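Local coordinates for antifreeze protein (Uncultured bacterium, PDB 6EIO) that binds ice, probably through two faces of its surface, as a bacterial antifreeze protein, at residues T75-I78 with N79-I82; D89-T92 with A93-A97; T156-P159 with G160-V163. All coordinates share one frame; numbering follows the deposited sequence.

How the contacts relate
The three contacts are local ones, strung along a single chain in which parallel strands coil into a beta-solenoid and one long helix lies alongside. Contact 1 (75-82) is the junction where strand 76-78 gives way to helix 81-99, and contact 2 (89-97) is formed by the later turns of that same helix; their centres are about 19 Å apart and their nearest atoms about 7 Å. Contact 3 (156-163) is a tight turn of the solenoid on the opposite side of the chain's centre, about 31 Å from contact 1 and about 25 Å from contact 2, centre to centre. A glycerol and a sulfate, probably from the crystallisation liquor, lie beside contact 2.

Contact 1. Residues T75-I78 with N79-I82; sequences TLHI and NDAI
H77, in the middle of strand 76-78, reaches over the following turn to D80 and I82 at the start of the helix. Its CB starts the approach, 3.3 Å from D80 OD1, and its CG follows at 3.6 Å from D80 OD2. With CG anti to the carbonyl carbon, chi1 swings the ring toward the turn, and chi2 (-74°) turns ND1 to the carboxylate. ND1 donates to D80 OD2 over 2.7 Å, a nearly straight bond of 171°. The oxygen lies in the ring plane and accepts through its syn lone pair, although ring and carboxylate planes are turned 40° from each other. Further out, CE1 lies 3.8 Å from I82 CD1, and I82 CB sits over one face of the imidazole in a CH-pi contact, 4.3 Å from the ring centroid and offset toward the rim. The histidine is thus fixed at its edge by the ND1 bond and packed on one face by I82 CB, and the acid would probably make the imidazole more basic.

D80 divides its two oxygens: OD2 holds H77, while D80, at the N-cap, uses OD1 to accept from A83 N. N79, whose positive phi turns the chain out of the strand, packs beside I78, with I78 CG2 3.7 Å from N79 ND2; that amide nitrogen is bonded chiefly to G61 O. Strand 76-78 runs parallel to strand 55-58 of the solenoid, H77 bonding through its backbone to L56 and L58 while its ring meets that of F36 at a steep angle, and L76 and I78 rest on I64 of strand 63-65. From there the chain leaves through D80 into helix 81-99.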
# COMPACT_ATOMS: atom_id res chain seq x y z
N THR A 75 8.51 -16.77 -1.33
CA THR A 75 9.93 -16.85 -1.61
C THR A 75 10.63 -15.56 -1.20
O THR A 75 10.15 -14.45 -1.49
CB THR A 75 10.20 -17.18 -3.09
OG1 THR A 75 9.58 -18.44 -3.39
CG2 THR A 75 11.68 -17.31 -3.38
N LEU A 76 11.76 -15.74 -0.53
CA LEU A 76 12.63 -14.66 -0.10
C LEU A 76 13.63 -14.33 -1.20
O LEU A 76 14.40 -15.19 -1.65
CB LEU A 76 13.38 -15.09 1.16
CG LEU A 76 14.37 -14.08 1.73
CD1 LEU A 76 13.71 -12.76 2.07
CD2 LEU A 76 15.05 -14.67 2.97
N HIS A 77 13.66 -13.06 -1.61
CA HIS A 77 14.50 -12.57 -2.69
C HIS A 77 15.34 -11.40 -2.17
O HIS A 77 14.81 -10.30 -1.99
CB HIS A 77 13.62 -12.09 -3.84
CG HIS A 77 12.89 -13.19 -4.55
ND1 HIS A 77 13.54 -14.05 -5.40
CD2 HIS A 77 11.58 -13.55 -4.57
CE1 HIS A 77 12.66 -14.91 -5.90
NE2 HIS A 77 11.47 -14.63 -5.43
N ILE A 78 16.62 -11.65 -1.92
CA ILE A 78 17.54 -10.64 -1.40
C ILE A 78 18.64 -10.43 -2.44
O ILE A 78 19.44 -11.34 -2.71
CB ILE A 78 18.16 -11.01 -0.05
CG1 ILE A 78 17.07 -11.26 0.99
CG2 ILE A 78 19.10 -9.90 0.40
CD1 ILE A 78 17.61 -11.73 2.33
N ASN A 79 18.67 -9.25 -3.03
CA ASN A 79 19.75 -8.87 -3.95
C ASN A 79 19.94 -9.88 -5.07
O ASN A 79 21.05 -10.12 -5.54
CB ASN A 79 21.05 -8.60 -3.20
CG ASN A 79 20.93 -7.38 -2.34
OD1 ASN A 79 20.33 -6.38 -2.77
ND2 ASN A 79 21.43 -7.43 -1.11
N ASP A 80 18.85 -10.46 -5.53
CA ASP A 80 18.86 -11.40 -6.63
C ASP A 80 18.19 -10.77 -7.85
O ASP A 80 17.78 -9.61 -7.85
CB ASP A 80 18.26 -12.72 -6.17
CG ASP A 80 16.76 -12.67 -5.95
OD1 ASP A 80 16.19 -11.56 -5.88
OD2 ASP A 80 16.15 -13.77 -5.84
N ALA A 81 18.09 -11.54 -8.92
CA ALA A 81 17.60 -10.96 -10.16
C ALA A 81 16.19 -10.38 -9.98
O ALA A 81 15.89 -9.26 -10.44
CB ALA A 81 17.60 -12.04 -11.23
N ILE A 82 15.29 -11.14 -9.35
CA ILE A 82 13.91 -10.69 -9.22
C ILE A 82 13.82 -9.49 -8.28
O ILE A 82 13.12 -8.51 -8.59
CB ILE A 82 12.98 -11.86 -8.81
CG1 ILE A 82 12.87 -12.87 -9.93
CG2 ILE A 82 11.62 -11.34 -8.40
CD1 ILE A 82 12.11 -14.12 -9.59

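Contact 2. Residues D89-T92 with A93-A97; sequences DITT and AYNDA
T91 and N95, one helical turn apart, lie side by side with their side chains pointing the same way. The methyl of T91 does the touching: CG2 is 3.7 Å from N95 OD1, whereas OG1 lies anti to the carbonyl carbon, on the side of the backbone N. The next pair, T92 and D96, repeats the one-turn spacing. D96 CB lies 3.3 Å from T92 O, while the polar ends part company: T92 OG1 bonds to L88 O, and the carboxylate of D96 forms a salt bridge to R100. Y94 takes another direction. Its CB grazes I90 O at 3.2 Å, and with CG anti to the backbone N (chi1 178°) the ring leads away from the preceding turn.

These residues belong to helix 81-99, the single long helix that flanks the beta-solenoid in this ice-binding-like fold, and four consecutive i to i+4 bonds join the two segments, from A93 N to D89 O (2.9 Å) through D96 N to T92 O (2.9 Å). A93 and Y94 are on the buried side with I90 and A97, and both rest on I195 of strand 193-196. The tyrosine also reaches Q177 and forms a cation-pi contact with R215, and N95 ND2 meets its ring at the edge.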
# COMPACT_ATOMS: atom_id res chain seq x y z
N ASP A 89 11.21 -1.57 -10.80
CA ASP A 89 9.80 -1.50 -11.19
C ASP A 89 8.96 -0.75 -10.16
O ASP A 89 7.98 -0.08 -10.56
CB ASP A 89 9.27 -2.91 -11.48
CG ASP A 89 9.93 -3.54 -12.69
OD1 ASP A 89 10.66 -2.85 -13.44
OD2 ASP A 89 9.69 -4.75 -12.90
N ILE A 90 9.32 -0.79 -8.88
CA ILE A 90 8.60 0.04 -7.92
C ILE A 90 9.00 1.50 -8.03
O ILE A 90 8.16 2.38 -7.78
CB ILE A 90 8.56 -0.49 -6.46
CG1 ILE A 90 9.89 -0.39 -5.76
CG2 ILE A 90 7.99 -1.89 -6.44
CD1 ILE A 90 9.79 -0.70 -4.27
N THR A 91 10.23 1.81 -8.44
CA THR A 91 10.55 3.20 -8.77
C THR A 91 9.69 3.69 -9.92
O THR A 91 9.10 4.77 -9.86
CB THR A 91 12.04 3.31 -9.08
OG1 THR A 91 12.75 3.03 -7.88
CG2 THR A 91 12.39 4.71 -9.61
N THR A 92 9.57 2.87 -10.98
CA THR A 92 8.71 3.24 -12.10
C THR A 92 7.27 3.48 -11.63
O THR A 92 6.64 4.48 -12.00
CB THR A 92 8.77 2.13 -13.16
OG1 THR A 92 10.12 2.05 -13.62
CG2 THR A 92 7.80 2.38 -14.31
N ALA A 93 6.74 2.57 -10.82
CA ALA A 93 5.36 2.68 -10.36
C ALA A 93 5.16 3.91 -9.48
O ALA A 93 4.15 4.61 -9.59
CB ALA A 93 4.97 1.42 -9.59
N TYR A 94 6.12 4.16 -8.57
CA TYR A 94 6.06 5.34 -7.72
C TYR A 94 6.01 6.61 -8.56
O TYR A 94 5.20 7.51 -8.32
CB TYR A 94 7.30 5.33 -6.83
CG TYR A 94 7.43 6.52 -5.91
CD1 TYR A 94 7.97 7.73 -6.36
CD2 TYR A 94 7.03 6.44 -4.57
CE1 TYR A 94 8.12 8.81 -5.50
CE2 TYR A 94 7.17 7.52 -3.72
CZ TYR A 94 7.71 8.70 -4.18
OH TYR A 94 7.84 9.74 -3.31
N ASN A 95 6.90 6.71 -9.54
CA ASN A 95 6.97 7.91 -10.37
C ASN A 95 5.70 8.06 -11.20
O ASN A 95 5.20 9.18 -11.39
CB ASN A 95 8.21 7.87 -11.26
CG ASN A 95 9.52 8.04 -10.51
OD1 ASN A 95 10.58 7.59 -11.00
ND2 ASN A 95 9.49 8.69 -9.37
N ASP A 96 5.17 6.95 -11.73
CA ASP A 96 3.91 6.98 -12.46
C ASP A 96 2.80 7.53 -11.58
O ASP A 96 2.11 8.49 -11.92
CB ASP A 96 3.63 5.53 -12.93
CG ASP A 96 2.29 5.31 -13.61
OD1 ASP A 96 1.64 6.29 -14.01
OD2 ASP A 96 1.88 4.14 -13.71
N ALA A 97 2.65 6.93 -10.40
CA ALA A 97 1.61 7.36 -9.47
C ALA A 97 1.75 8.84 -9.14
O ALA A 97 0.76 9.57 -9.13
CB ALA A 97 1.69 6.52 -8.19

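Contact 3. Residues T156-P159 with G160-V163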
# COMPACT_ATOMS: atom_id res chain seq x y z
N THR A 156 -0.54 7.55 7.88
CA THR A 156 -0.59 6.89 9.18
C THR A 156 -2.01 6.50 9.53
O THR A 156 -3.00 7.04 9.03
CB THR A 156 -0.02 7.75 10.31
OG1 THR A 156 -0.83 8.91 10.46
CG2 THR A 156 1.42 8.10 10.03
N THR A 157 -2.10 5.53 10.45
CA THR A 157 -3.36 5.17 11.07
C THR A 157 -3.16 5.03 12.58
O THR A 157 -2.12 4.59 13.05
CB THR A 157 -3.94 3.86 10.51
OG1 THR A 157 -3.05 2.79 10.82
CG2 THR A 157 -4.12 3.93 9.00
N THR A 158 -4.21 5.35 13.33
CA THR A 158 -4.25 5.00 14.75
C THR A 158 -4.67 3.54 14.89
O THR A 158 -5.07 2.88 13.93
CB THR A 158 -5.23 5.91 15.50
OG1 THR A 158 -6.46 5.85 14.80
CG2 THR A 158 -4.75 7.34 15.60
N PRO A 159 -4.62 3.02 16.11
CA PRO A 159 -5.00 1.62 16.31
C PRO A 159 -6.41 1.30 15.84
O PRO A 159 -7.36 2.06 16.05
CB PRO A 159 -4.85 1.44 17.82
CG PRO A 159 -3.69 2.35 18.16
CD PRO A 159 -3.97 3.58 17.32
N GLY A 160 -6.55 0.12 15.23
CA GLY A 160 -7.86 -0.43 14.94
C GLY A 160 -8.59 0.16 13.77
O GLY A 160 -9.74 -0.22 13.53
N ARG A 161 -7.96 1.07 13.02
CA ARG A 161 -8.59 1.69 11.85
C ARG A 161 -8.70 0.68 10.72
O ARG A 161 -7.92 -0.28 10.63
CB ARG A 161 -7.75 2.86 11.30
CG ARG A 161 -7.45 4.01 12.26
CD ARG A 161 -8.66 4.54 12.98
NE ARG A 161 -8.90 3.80 14.23
CZ ARG A 161 -10.09 3.45 14.69
NH1 ARG A 161 -11.21 3.77 14.05
NH2 ARG A 161 -10.16 2.77 15.83
N LYS A 162 -9.66 0.92 9.81
CA LYS A 162 -9.87 0.00 8.70
C LYS A 162 -9.98 0.75 7.39
O LYS A 162 -10.54 1.84 7.30
CB LYS A 162 -11.15 -0.82 8.89
CG LYS A 162 -11.25 -1.48 10.27
CD LYS A 162 -12.62 -2.05 10.55
CE LYS A 162 -12.74 -2.50 12.00
NZ LYS A 162 -14.13 -2.91 12.31
N VAL A 163 -9.47 0.09 6.33
CA VAL A 163 -9.80 0.39 4.95
C VAL A 163 -10.86 -0.62 4.52
O VAL A 163 -10.61 -1.83 4.54
CB VAL A 163 -8.57 0.30 4.03
CG1 VAL A 163 -9.00 0.54 2.58
CG2 VAL A 163 -7.51 1.31 4.46
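P159 O is gripped by two nitrogens of R161, NH2 at 2.9 Å and NE at 3.0 Å, bracing from within the type II beta turn T158-R161, which links successive strands of the beta-solenoid. R161 occupies two conformers, and the grip holds for one of them. The guanidinium comes in side-on, with the oxygen near its plane. NH2 lies in the carbonyl plane, whereas NE stands 46° above it; both bonds are clearly bent. R161 reaches this position by folding its chain at chi2 (-50°) and chi3 (88°). G160 fills the third place of the turn with a positive phi, and its backbone bonds to T186.

The bent arm also lies close to T158: R161 CG is 3.1 Å from T158 O, and the two side chains slant across each other. T158 OG1 has its hydrogen bond with S131 O, on the neighbouring coil. Deeper in, T157 is buried, its OG1 bonded to T188 OG1 and G185 N. Its aliphatic side backs the arginine stem, with T157 CB 3.9 Å from R161 CG.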